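PDB 4RX6: nitrogen regulatory PII-like protein from Bacillus subtilis subsp. subtilis, which binds ATP and is required for full induction of the nrgAB operon when ammonium is limiting. Local coordinates for residues B[11-16]-B[100-105]; B[15-20]-B[88-93]; B[32-37]-B[70-75]. All coordinates share one frame; numbering follows the deposited sequence.

Contact 1: residues B[11-16]-B[100-105]; sequences FKVEIV and IFVYEI. With ATP (adenosine-5'-triphosphate), chain F.
Lys12-Tyr103 and Glu14-Phe101 are the hydrogen-bonded pairs of an antiparallel ladder between strands 10-17 and 99-110. Strand 99-110 is outermost within this chain, but the sheet runs on into the second subunit. Lys12 N donates to Tyr103 O over 2.9 Å. The non-hydrogen-bonded pairs put Val13, Ile15, Ile100 and Val102 on the face that carries helix 79-90. There Val13 CG1 packs on Ile100 CG2 at 3.5 Å. The strand order 2-3-1-4 is that of the ferredoxin-like fold of PII proteins. On the opposite face, Tyr103 CG sits between the backbone N and the carbonyl carbon (chi1 51°), which lays the ring alongside Lys12. Lys12 CG stands over one ring face, 4.2 Å from the Tyr103 centroid, in a CH-pi contact. Glu14 comes to the ring edge, and its OE1 accepts a bond from the hydroxyl, whose place is less sure. Tyr103 also meets Tyr103 of both other subunits edge-to-face. A leucine instead of Tyr103 would probably leave Lys12 without a flat surface and lose these edge-to-face contacts. Lys12 NZ forms a salt bridge with Glu14 of the third subunit, and Glu14 OE2 with Lys12 of the second. Val16 CG1 lies against the ATP ribose.

Contact 2: residues B[15-20]-B[88-93]; sequences IVTRPA and RVLKTG. With ATP (adenosine-5'-triphosphate), chain F.
Arg18 reaches Thr92 by its chi1 and one bend at chi3. Chi1 of 80° sets the start of the chain, and the turn at chi3 (63°) swings the guanidinium across to the 88-93 segment. Leu90 has CG anti to its carbonyl carbon and then a chi2 of 175°, which extends CD1 toward Ile15. Leu90 CD1 packs on Ile15 CG2 at 3.9 Å, the two side chains crossing at a slant. The same methyl is 4.4 Å from Thr17 CG2. The other branch, Leu90 CD2, lies 4.0 Å from the carbonyl Ala20 O, on the last residue of the inverse gamma turn centred on Pro19. Arg18 NH1 comes within 3.8 Å of Thr92 CG2. One water donates to Leu90 O over 3.0 Å and weakly accepts from Arg18 NH1, lying at the guanidinium edge, near its plane. Arg18 NH1 also forms a salt bridge with Asp97, whose OD2 accepts from the backbone N of both Thr92 and Gly93. Asp97 belongs to an ATP pocket, and its O takes the hydroxyl of Thr17. The contact thus joins the exit of strand 10-17 to the end of helix 79-90 by an apolar patch flanked by polar groups. No direct hydrogen bond crosses it, and polar linkage is indirect, through Asp97, Ser94 and one weakly held water.

Contact 3: residues B[32-37]-B[70-75]; sequences IGVTSL and IEIVVS. With ATP (adenosine-5'-triphosphate), chain E.
Leu37 packs on Ile70 and Ile72 at the base of the long beta hairpin formed by strands 36-51 and 58-74. In PII proteins this hairpin carries the T-loop, and an ATP site lies beside its base. Leu37 CB rests 4.0 Å from Ile72 CG1 and 3.9 Å from Glu71 O. A chi1 of 65° folds CG back over the main chain and directs the branched end along strand 58-74 toward Ile70. At the tip, Leu37 CD2 meets Ile70 CG2 at 4.2 Å. Phe22 of helix 22-31 touches both Leu37 and Ile70. Farther along, the Val34 and Ile72 side chains cross nearly at right angles, with CG1 of Val34 3.9 Å from CG2 of Ile72. The two branches of Ile72 therefore serve different partners, CG1 for Leu37 and CG2 for Val34. No hydrogen bond joins the two segments. Ser36 CB packs beside the adenine, 3.7 Å from ATP N7. The Glu71 carboxylate forms a salt bridge with Lys69 of the third subunit. Val73 reads the adenine edge with its backbone. Its N donates to ATP N1 over 3.0 Å at 170°, and its O accepts from ATP N6 over 2.8 Å.

Overall arrangement
Strand 10-17 connects all three contacts. Contacts 1 and 2 share Ile15 and Val16, and their centres are about 15 Å apart. Ile15 turns one branch to Ile100 in contact 1 and another to Leu90 in contact 2. Contact 3 lies on the neighbouring strand 58-74, its centre about 10 Å from that of contact 1 and about 17 Å from that of contact 2. Probable backbone hydrogen bonds join them, Val13 O to Ile72 N at 2.8 Å and Ile15 O to Ile70 N at 2.9 Å. Contacts 1 and 2 touch one ATP and contact 3 another. Each ATP lies between subunits: Val73 of the second subunit binds the first, and Arg67 of the third subunit binds the other.

Contact 1: residues B[11-16]-B[100-105]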
loop_
_atom_site.group_PDB
_atom_site.type_symbol
_atom_site.label_atom_id
_atom_site.label_comp_id
_atom_site.label_asym_id
_atom_site.label_seq_id
_atom_site.Cartn_x
_atom_site.Cartn_y
_atom_site.Cartn_z
ATOM N N PHE B 11 -10.111 5.996 -8.470
ATOM C CA PHE B 11 -10.074 5.000 -7.403
ATOM C C PHE B 11 -8.964 4.007 -7.613
ATOM O O PHE B 11 -8.547 3.738 -8.750
ATOM C CB PHE B 11 -11.388 4.236 -7.301
ATOM C CG PHE B 11 -12.522 5.067 -6.811
ATOM C CD1 PHE B 11 -12.863 5.072 -5.463
ATOM C CD2 PHE B 11 -13.253 5.855 -7.695
ATOM C CE1 PHE B 11 -13.919 5.844 -5.008
ATOM C CE2 PHE B 11 -14.305 6.629 -7.245
ATOM C CZ PHE B 11 -14.636 6.625 -5.901
ATOM N N LYS B 12 -8.475 3.477 -6.499
ATOM C CA LYS B 12 -7.517 2.404 -6.551
ATOM C C LYS B 12 -8.184 1.136 -6.105
ATOM O O LYS B 12 -8.861 1.094 -5.078
ATOM C CB LYS B 12 -6.329 2.689 -5.650
ATOM C CG LYS B 12 -5.567 1.436 -5.243
ATOM C CD LYS B 12 -4.175 1.474 -5.762
ATOM C CE LYS B 12 -3.255 1.962 -4.689
ATOM N NZ LYS B 12 -2.295 2.918 -5.209
ATOM N N VAL B 13 -7.980 0.092 -6.883
ATOM C CA VAL B 13 -8.462 -1.213 -6.528
ATOM C C VAL B 13 -7.236 -2.046 -6.257
ATOM O O VAL B 13 -6.328 -2.105 -7.087
ATOM C CB VAL B 13 -9.259 -1.812 -7.659
ATOM C CG1 VAL B 13 -9.754 -3.182 -7.267
ATOM C CG2 VAL B 13 -10.414 -0.882 -8.023
ATOM N N GLU B 14 -7.207 -2.671 -5.087
ATOM C CA GLU B 14 -6.038 -3.400 -4.618
ATOM C C GLU B 14 -6.474 -4.823 -4.320
ATOM O O GLU B 14 -7.318 -5.026 -3.456
ATOM C CB GLU B 14 -5.542 -2.758 -3.337
ATOM C CG GLU B 14 -4.060 -2.653 -3.176
ATOM C CD GLU B 14 -3.710 -1.971 -1.855
ATOM O OE1 GLU B 14 -3.110 -0.864 -1.856
ATOM O OE2 GLU B 14 -4.073 -2.539 -0.804
ATOM N N ILE B 15 -5.941 -5.797 -5.054
ATOM C CA ILE B 15 -6.260 -7.188 -4.793
ATOM C C ILE B 15 -5.052 -7.855 -4.141
ATOM O O ILE B 15 -3.912 -7.644 -4.566
ATOM C CB ILE B 15 -6.589 -7.958 -6.090
ATOM C CG1 ILE B 15 -7.745 -7.292 -6.863
ATOM C CG2 ILE B 15 -6.877 -9.435 -5.771
ATOM C CD1 ILE B 15 -7.693 -7.491 -8.390
ATOM N N VAL B 16 -5.286 -8.629 -3.088
ATOM C CA VAL B 16 -4.231 -9.443 -2.539
ATOM C C VAL B 16 -4.784 -10.842 -2.614
ATOM O O VAL B 16 -5.901 -11.088 -2.171
ATOM C CB VAL B 16 -3.875 -9.060 -1.085
ATOM C CG1 VAL B 16 -2.697 -9.901 -0.597
ATOM C CG2 VAL B 16 -3.564 -7.545 -0.963
ATOM N N ILE B 100 -10.319 -7.775 -1.816
ATOM C CA ILE B 100 -10.172 -6.586 -2.637
ATOM C C ILE B 100 -10.517 -5.333 -1.835
ATOM O O ILE B 100 -11.572 -5.238 -1.201
ATOM C CB ILE B 100 -11.084 -6.623 -3.862
ATOM C CG1 ILE B 100 -11.027 -7.996 -4.537
ATOM C CG2 ILE B 100 -10.726 -5.477 -4.812
ATOM C CD1 ILE B 100 -11.752 -8.048 -5.861
ATOM N N PHE B 101 -9.600 -4.380 -1.873
ATOM C CA PHE B 101 -9.705 -3.153 -1.128
ATOM C C PHE B 101 -9.872 -2.013 -2.120
ATOM O O PHE B 101 -9.086 -1.902 -3.053
ATOM C CB PHE B 101 -8.405 -2.956 -0.374
ATOM C CG PHE B 101 -8.062 -4.087 0.544
ATOM C CD1 PHE B 101 -8.988 -4.540 1.467
ATOM C CD2 PHE B 101 -6.817 -4.695 0.483
ATOM C CE1 PHE B 101 -8.687 -5.578 2.308
ATOM C CE2 PHE B 101 -6.502 -5.734 1.318
ATOM C CZ PHE B 101 -7.439 -6.180 2.239
ATOM N N VAL B 102 -10.878 -1.167 -1.929
ATOM C CA VAL B 102 -11.062 -0.018 -2.796
ATOM C C VAL B 102 -10.957 1.260 -1.984
ATOM O O VAL B 102 -11.692 1.438 -1.025
ATOM C CB VAL B 102 -12.452 -0.041 -3.416
ATOM C CG1 VAL B 102 -12.651 1.163 -4.307
ATOM C CG2 VAL B 102 -12.670 -1.317 -4.203
ATOM N N TYR B 103 -10.059 2.156 -2.356
ATOM C CA TYR B 103 -10.001 3.459 -1.707
ATOM C C TYR B 103 -9.790 4.550 -2.740
ATOM O O TYR B 103 -9.459 4.265 -3.887
ATOM C CB TYR B 103 -8.925 3.512 -0.606
ATOM C CG TYR B 103 -7.521 3.044 -0.983
ATOM C CD1 TYR B 103 -6.545 3.941 -1.406
ATOM C CD2 TYR B 103 -7.165 1.705 -0.874
ATOM C CE1 TYR B 103 -5.268 3.510 -1.730
ATOM C CE2 TYR B 103 -5.899 1.274 -1.196
ATOM C CZ TYR B 103 -4.962 2.174 -1.619
ATOM O OH TYR B 103 -3.710 1.704 -1.919
ATOM N N GLU B 104 -9.990 5.806 -2.357
ATOM C CA GLU B 104 -10.019 6.842 -3.377
ATOM C C GLU B 104 -8.755 7.683 -3.508
ATOM O O GLU B 104 -8.067 7.981 -2.547
ATOM C CB GLU B 104 -11.250 7.732 -3.244
ATOM C CG GLU B 104 -11.456 8.383 -1.920
ATOM C CD GLU B 104 -12.658 9.332 -1.973
ATOM O OE1 GLU B 104 -12.901 9.922 -3.070
ATOM O OE2 GLU B 104 -13.364 9.465 -0.937
ATOM N N ILE B 105 -8.504 8.080 -4.744
ATOM C CA ILE B 105 -7.301 8.766 -5.132
ATOM C C ILE B 105 -7.639 10.242 -5.376
ATOM O O ILE B 105 -8.463 10.561 -6.241
ATOM C CB ILE B 105 -6.712 8.058 -6.398
ATOM C CG1 ILE B 105 -6.248 6.653 -6.019
ATOM C CG2 ILE B 105 -5.566 8.813 -6.996
ATOM C CD1 ILE B 105 -5.253 6.633 -4.883
HETATM P PG ATP F . -9.700 -14.495 6.638
HETATM O O1G ATP F . -9.974 -15.175 7.957
HETATM O O2G ATP F . -8.507 -13.558 6.662
HETATM O O3G ATP F . -10.949 -13.865 6.067
HETATM P PB ATP F . -8.115 -15.957 4.657
HETATM O O1B ATP F . -6.856 -16.069 5.482
HETATM O O2B ATP F . -8.481 -17.058 3.689
HETATM O O3B ATP F . -9.396 -15.738 5.630
HETATM P PA ATP F . -7.663 -14.506 2.198
HETATM O O1A ATP F . -8.601 -13.451 1.653
HETATM O O2A ATP F . -7.445 -15.805 1.477
HETATM O O3A ATP F . -7.979 -14.613 3.783
HETATM O "O5'" ATP F . -6.189 -13.892 2.254
HETATM C "C5'" ATP F . -5.340 -13.921 1.119
HETATM C "C4'" ATP F . -4.242 -12.893 1.363
HETATM O "O4'" ATP F . -4.796 -11.585 1.376
HETATM C "C3'" ATP F . -3.633 -13.009 2.742
HETATM O "O3'" ATP F . -2.623 -14.018 2.770
HETATM C "C2'" ATP F . -3.117 -11.599 3.002
HETATM O "O2'" ATP F . -1.824 -11.347 2.419
HETATM C "C1'" ATP F . -4.098 -10.714 2.266
HETATM N N9 ATP F . -5.086 -10.224 3.231
HETATM C C8 ATP F . -6.212 -10.901 3.508
HETATM N N7 ATP F . -6.958 -10.250 4.429
HETATM C C5 ATP F . -6.294 -9.135 4.774
HETATM C C6 ATP F . -6.558 -8.025 5.711
HETATM N N6 ATP F . -7.697 -8.019 6.464
HETATM N N1 ATP F . -5.622 -7.046 5.763
HETATM C C2 ATP F . -4.495 -7.066 5.020
HETATM N N3 ATP F . -4.198 -8.054 4.155
HETATM C C4 ATP F . -5.049 -9.107 3.979
#

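Contact 2: residues B[15-20]-B[88-93]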
loop_
_atom_site.group_PDB
_atom_site.type_symbol
_atom_site.label_atom_id
_atom_site.label_comp_id
_atom_site.label_asym_id
_atom_site.label_seq_id
_atom_site.Cartn_x
_atom_site.Cartn_y
_atom_site.Cartn_z
ATOM N N ILE B 15 -5.941 -5.797 -5.054
ATOM C CA ILE B 15 -6.260 -7.188 -4.793
ATOM C C ILE B 15 -5.052 -7.855 -4.141
ATOM O O ILE B 15 -3.912 -7.644 -4.566
ATOM C CB ILE B 15 -6.589 -7.958 -6.090
ATOM C CG1 ILE B 15 -7.745 -7.292 -6.863
ATOM C CG2 ILE B 15 -6.877 -9.435 -5.771
ATOM C CD1 ILE B 15 -7.693 -7.491 -8.390
ATOM N N VAL B 16 -5.286 -8.629 -3.088
ATOM C CA VAL B 16 -4.231 -9.443 -2.539
ATOM C C VAL B 16 -4.784 -10.842 -2.614
ATOM O O VAL B 16 -5.901 -11.088 -2.171
ATOM C CB VAL B 16 -3.875 -9.060 -1.085
ATOM C CG1 VAL B 16 -2.697 -9.901 -0.597
ATOM C CG2 VAL B 16 -3.564 -7.545 -0.963
ATOM N N THR B 17 -4.021 -11.754 -3.195
ATOM C CA THR B 17 -4.550 -13.061 -3.543
ATOM C C THR B 17 -3.390 -14.019 -3.718
ATOM O O THR B 17 -2.246 -13.598 -3.750
ATOM C CB THR B 17 -5.397 -12.987 -4.859
ATOM O OG1 THR B 17 -5.886 -14.289 -5.205
ATOM C CG2 THR B 17 -4.569 -12.432 -6.019
ATOM N N ARG B 18 -3.684 -15.309 -3.815
ATOM C CA ARG B 18 -2.661 -16.290 -4.172
ATOM C C ARG B 18 -2.174 -16.072 -5.606
ATOM O O ARG B 18 -2.885 -15.499 -6.433
ATOM C CB ARG B 18 -3.208 -17.710 -4.044
ATOM C CG ARG B 18 -4.051 -18.148 -5.236
ATOM C CD ARG B 18 -4.298 -19.640 -5.215
ATOM N NE ARG B 18 -5.066 -20.042 -4.043
ATOM C CZ ARG B 18 -6.376 -19.872 -3.930
ATOM N NH1 ARG B 18 -7.056 -19.294 -4.915
ATOM N NH2 ARG B 18 -7.001 -20.276 -2.833
ATOM N N PRO B 19 -0.962 -16.546 -5.910
ATOM C CA PRO B 19 -0.374 -16.346 -7.239
ATOM C C PRO B 19 -0.889 -17.332 -8.300
ATOM O O PRO B 19 -0.200 -18.315 -8.589
ATOM C CB PRO B 19 1.131 -16.579 -6.998
ATOM C CG PRO B 19 1.290 -16.806 -5.536
ATOM C CD PRO B 19 -0.030 -17.226 -5.004
ATOM N N ALA B 20 -2.060 -17.079 -8.881
ATOM C CA ALA B 20 -2.584 -17.998 -9.900
ATOM C C ALA B 20 -3.777 -17.445 -10.681
ATOM O O ALA B 20 -4.676 -16.816 -10.105
ATOM C CB ALA B 20 -2.947 -19.341 -9.270
ATOM N N ARG B 88 -14.251 -13.033 -10.285
ATOM C CA ARG B 88 -14.806 -14.025 -11.170
ATOM C C ARG B 88 -13.716 -14.985 -11.596
ATOM O O ARG B 88 -13.914 -16.198 -11.528
ATOM C CB ARG B 88 -15.445 -13.319 -12.367
ATOM C CG ARG B 88 -15.965 -14.247 -13.446
ATOM C CD ARG B 88 -16.948 -13.531 -14.375
ATOM N NE ARG B 88 -16.300 -12.573 -15.276
ATOM C CZ ARG B 88 -15.403 -12.898 -16.204
ATOM N NH1 ARG B 88 -15.015 -14.156 -16.367
ATOM N NH2 ARG B 88 -14.871 -11.959 -16.971
ATOM N N VAL B 89 -12.557 -14.460 -11.995
ATOM C CA VAL B 89 -11.484 -15.332 -12.456
ATOM C C VAL B 89 -10.686 -15.885 -11.275
ATOM O O VAL B 89 -9.984 -16.883 -11.412
ATOM C CB VAL B 89 -10.559 -14.655 -13.510
ATOM C CG1 VAL B 89 -11.165 -13.380 -14.029
ATOM C CG2 VAL B 89 -9.190 -14.391 -12.947
ATOM N N LEU B 90 -10.827 -15.259 -10.108
ATOM C CA LEU B 90 -10.007 -15.613 -8.946
ATOM C C LEU B 90 -10.756 -16.480 -7.927
ATOM O O LEU B 90 -10.141 -17.137 -7.100
ATOM C CB LEU B 90 -9.481 -14.349 -8.253
ATOM C CG LEU B 90 -8.704 -13.326 -9.094
ATOM C CD1 LEU B 90 -8.370 -12.093 -8.250
ATOM C CD2 LEU B 90 -7.428 -13.923 -9.715
ATOM N N LYS B 91 -12.080 -16.481 -7.974
ATOM C CA LYS B 91 -12.870 -17.300 -7.058
ATOM C C LYS B 91 -12.607 -18.811 -7.256
ATOM O O LYS B 91 -12.682 -19.309 -8.389
ATOM C CB LYS B 91 -14.342 -16.977 -7.293
ATOM C CG LYS B 91 -15.320 -17.634 -6.359
ATOM C CD LYS B 91 -16.669 -16.923 -6.451
ATOM C CE LYS B 91 -17.737 -17.636 -5.634
ATOM N NZ LYS B 91 -17.317 -17.859 -4.218
ATOM N N THR B 92 -12.284 -19.532 -6.177
ATOM C CA THR B 92 -12.160 -21.003 -6.242
ATOM C C THR B 92 -12.929 -21.707 -5.120
ATOM O O THR B 92 -13.295 -22.869 -5.263
ATOM C CB THR B 92 -10.662 -21.538 -6.230
ATOM O OG1 THR B 92 -10.130 -21.530 -4.896
ATOM C CG2 THR B 92 -9.746 -20.724 -7.139
ATOM N N GLY B 93 -13.166 -21.020 -4.006
ATOM C CA GLY B 93 -13.864 -21.625 -2.886
ATOM C C GLY B 93 -12.946 -21.993 -1.728
ATOM O O GLY B 93 -13.419 -22.319 -0.633
HETATM P PG ATP F . -9.700 -14.495 6.638
HETATM O O1G ATP F . -9.974 -15.175 7.957
HETATM O O2G ATP F . -8.507 -13.558 6.662
HETATM O O3G ATP F . -10.949 -13.865 6.067
HETATM P PB ATP F . -8.115 -15.957 4.657
HETATM O O1B ATP F . -6.856 -16.069 5.482
HETATM O O2B ATP F . -8.481 -17.058 3.689
HETATM O O3B ATP F . -9.396 -15.738 5.630
HETATM P PA ATP F . -7.663 -14.506 2.198
HETATM O O1A ATP F . -8.601 -13.451 1.653
HETATM O O2A ATP F . -7.445 -15.805 1.477
HETATM O O3A ATP F . -7.979 -14.613 3.783
HETATM O "O5'" ATP F . -6.189 -13.892 2.254
HETATM C "C5'" ATP F . -5.340 -13.921 1.119
HETATM C "C4'" ATP F . -4.242 -12.893 1.363
HETATM O "O4'" ATP F . -4.796 -11.585 1.376
HETATM C "C3'" ATP F . -3.633 -13.009 2.742
HETATM O "O3'" ATP F . -2.623 -14.018 2.770
HETATM C "C2'" ATP F . -3.117 -11.599 3.002
HETATM O "O2'" ATP F . -1.824 -11.347 2.419
HETATM C "C1'" ATP F . -4.098 -10.714 2.266
HETATM N N9 ATP F . -5.086 -10.224 3.231
HETATM C C8 ATP F . -6.212 -10.901 3.508
HETATM N N7 ATP F . -6.958 -10.250 4.429
HETATM C C5 ATP F . -6.294 -9.135 4.774
HETATM C C6 ATP F . -6.558 -8.025 5.711
HETATM N N6 ATP F . -7.697 -8.019 6.464
HETATM N N1 ATP F . -5.622 -7.046 5.763
HETATM C C2 ATP F . -4.495 -7.066 5.020
HETATM N N3 ATP F . -4.198 -8.054 4.155
HETATM C C4 ATP F . -5.049 -9.107 3.979
HETATM O O HOH W 1 -7.233 -17.656 -7.788
#

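Contact 3: residues B[32-37]-B[70-75]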
loop_
_atom_site.group_PDB
_atom_site.type_symbol
_atom_site.label_atom_id
_atom_site.label_comp_id
_atom_site.label_asym_id
_atom_site.label_seq_id
_atom_site.Cartn_x
_atom_site.Cartn_y
_atom_site.Cartn_z
ATOM N N ILE B 32 -12.325 -5.242 -20.543
ATOM C CA ILE B 32 -13.247 -4.278 -19.954
ATOM C C ILE B 32 -12.695 -2.865 -19.862
ATOM O O ILE B 32 -13.377 -1.992 -19.334
ATOM C CB ILE B 32 -13.753 -4.703 -18.547
ATOM C CG1 ILE B 32 -12.647 -4.593 -17.501
ATOM C CG2 ILE B 32 -14.285 -6.119 -18.572
ATOM C CD1 ILE B 32 -13.142 -4.177 -16.158
ATOM N N GLY B 33 -11.482 -2.624 -20.362
ATOM C CA GLY B 33 -10.953 -1.267 -20.410
ATOM C C GLY B 33 -9.665 -0.961 -19.647
ATOM O O GLY B 33 -9.126 0.136 -19.786
ATOM N N VAL B 34 -9.160 -1.893 -18.841
ATOM C CA VAL B 34 -7.917 -1.638 -18.115
ATOM C C VAL B 34 -6.711 -1.687 -19.050
ATOM O O VAL B 34 -6.484 -2.672 -19.755
ATOM C CB VAL B 34 -7.652 -2.635 -16.955
ATOM C CG1 VAL B 34 -6.444 -2.166 -16.155
ATOM C CG2 VAL B 34 -8.867 -2.780 -16.041
ATOM N N THR B 35 -5.914 -0.633 -19.013
ATOM C CA THR B 35 -4.747 -0.516 -19.883
ATOM C C THR B 35 -3.446 -0.860 -19.186
ATOM O O THR B 35 -2.498 -1.296 -19.836
ATOM C CB THR B 35 -4.559 0.932 -20.403
ATOM O OG1 THR B 35 -5.139 1.869 -19.474
ATOM C CG2 THR B 35 -5.159 1.077 -21.803
ATOM N N SER B 36 -3.379 -0.614 -17.882
ATOM C CA SER B 36 -2.156 -0.869 -17.149
ATOM C C SER B 36 -2.434 -1.179 -15.702
ATOM O O SER B 36 -3.435 -0.741 -15.131
ATOM C CB SER B 36 -1.236 0.327 -17.232
ATOM O OG SER B 36 0.096 -0.102 -17.081
ATOM N N LEU B 37 -1.543 -1.963 -15.115
ATOM C CA LEU B 37 -1.634 -2.264 -13.705
ATOM C C LEU B 37 -0.257 -2.541 -13.115
ATOM O O LEU B 37 0.732 -2.692 -13.844
ATOM C CB LEU B 37 -2.582 -3.440 -13.476
ATOM C CG LEU B 37 -2.201 -4.807 -14.033
ATOM C CD1 LEU B 37 -1.055 -5.400 -13.248
ATOM C CD2 LEU B 37 -3.416 -5.713 -13.957
ATOM N N ILE B 70 -1.948 -6.781 -6.463
ATOM C CA ILE B 70 -2.229 -6.073 -7.692
ATOM C C ILE B 70 -2.874 -4.712 -7.434
ATOM O O ILE B 70 -3.902 -4.638 -6.776
ATOM C CB ILE B 70 -3.183 -6.890 -8.520
ATOM C CG1 ILE B 70 -2.582 -8.270 -8.795
ATOM C CG2 ILE B 70 -3.489 -6.156 -9.808
ATOM C CD1 ILE B 70 -3.614 -9.290 -9.274
ATOM N N GLU B 71 -2.286 -3.639 -7.959
ATOM C CA GLU B 71 -2.866 -2.308 -7.812
ATOM C C GLU B 71 -3.325 -1.719 -9.141
ATOM O O GLU B 71 -2.536 -1.534 -10.060
ATOM C CB GLU B 71 -1.871 -1.362 -7.173
ATOM C CG GLU B 71 -1.466 -1.758 -5.781
ATOM C CD GLU B 71 -0.255 -0.984 -5.309
ATOM O OE1 GLU B 71 0.878 -1.454 -5.559
ATOM O OE2 GLU B 71 -0.437 0.101 -4.707
ATOM N N ILE B 72 -4.607 -1.385 -9.214
ATOM C CA ILE B 72 -5.211 -0.876 -10.429
ATOM C C ILE B 72 -5.941 0.423 -10.150
ATOM O O ILE B 72 -6.976 0.406 -9.517
ATOM C CB ILE B 72 -6.257 -1.854 -10.946
ATOM C CG1 ILE B 72 -5.687 -3.270 -10.991
ATOM C CG2 ILE B 72 -6.766 -1.388 -12.300
ATOM C CD1 ILE B 72 -6.722 -4.340 -10.975
ATOM N N VAL B 73 -5.396 1.544 -10.601
ATOM C CA VAL B 73 -6.086 2.821 -10.476
ATOM C C VAL B 73 -6.967 3.023 -11.706
ATOM O O VAL B 73 -6.552 2.713 -12.831
ATOM C CB VAL B 73 -5.109 4.000 -10.375
ATOM C CG1 VAL B 73 -5.880 5.276 -10.132
ATOM C CG2 VAL B 73 -4.120 3.780 -9.260
ATOM N N VAL B 74 -8.169 3.557 -11.505
ATOM C CA VAL B 74 -9.148 3.651 -12.584
ATOM C C VAL B 74 -9.897 4.955 -12.449
ATOM O O VAL B 74 -9.914 5.560 -11.388
ATOM C CB VAL B 74 -10.172 2.462 -12.565
ATOM C CG1 VAL B 74 -9.460 1.116 -12.727
ATOM C CG2 VAL B 74 -11.011 2.473 -11.292
ATOM N N SER B 75 -10.510 5.409 -13.525
ATOM C CA SER B 75 -11.383 6.562 -13.428
ATOM C C SER B 75 -12.605 6.338 -14.304
ATOM O O SER B 75 -13.743 6.337 -13.812
ATOM C CB SER B 75 -10.666 7.835 -13.854
ATOM O OG SER B 75 -11.610 8.880 -14.006
HETATM P PG ATP E . 0.961 5.324 -21.460
HETATM O O1G ATP E . 0.144 4.652 -22.549
HETATM O O2G ATP E . 0.099 5.978 -20.395
HETATM O O3G ATP E . 2.122 6.171 -21.931
HETATM P PB ATP E . 0.957 3.061 -19.783
HETATM O O1B ATP E . -0.494 3.528 -19.693
HETATM O O2B ATP E . 1.301 1.651 -20.233
HETATM O O3B ATP E . 1.741 4.142 -20.684
HETATM P PA ATP E . 3.225 3.807 -18.195
HETATM O O1A ATP E . 3.218 5.225 -17.661
HETATM O O2A ATP E . 4.149 3.421 -19.340
HETATM O O3A ATP E . 1.710 3.243 -18.369
HETATM O "O5'" ATP E . 3.575 2.861 -16.953
HETATM C "C5'" ATP E . 4.427 3.253 -15.894
HETATM C "C4'" ATP E . 4.020 2.334 -14.764
HETATM O "O4'" ATP E . 3.040 2.993 -13.965
HETATM C "C3'" ATP E . 3.269 1.130 -15.285
HETATM O "O3'" ATP E . 4.124 0.078 -15.720
HETATM C "C2'" ATP E . 2.487 0.722 -14.060
HETATM O "O2'" ATP E . 3.343 0.010 -13.162
HETATM C "C1'" ATP E . 2.136 2.037 -13.410
HETATM N N9 ATP E . 0.749 2.365 -13.796
HETATM C C8 ATP E . 0.361 3.095 -14.860
HETATM N N7 ATP E . -0.996 3.178 -14.910
HETATM C C5 ATP E . -1.489 2.491 -13.864
HETATM C C6 ATP E . -2.822 2.180 -13.315
HETATM N N6 ATP E . -3.942 2.624 -13.906
HETATM N N1 ATP E . -2.890 1.421 -12.200
HETATM C C2 ATP E . -1.789 0.956 -11.584
HETATM N N3 ATP E . -0.546 1.200 -12.029
HETATM C C4 ATP E . -0.335 1.950 -13.138
#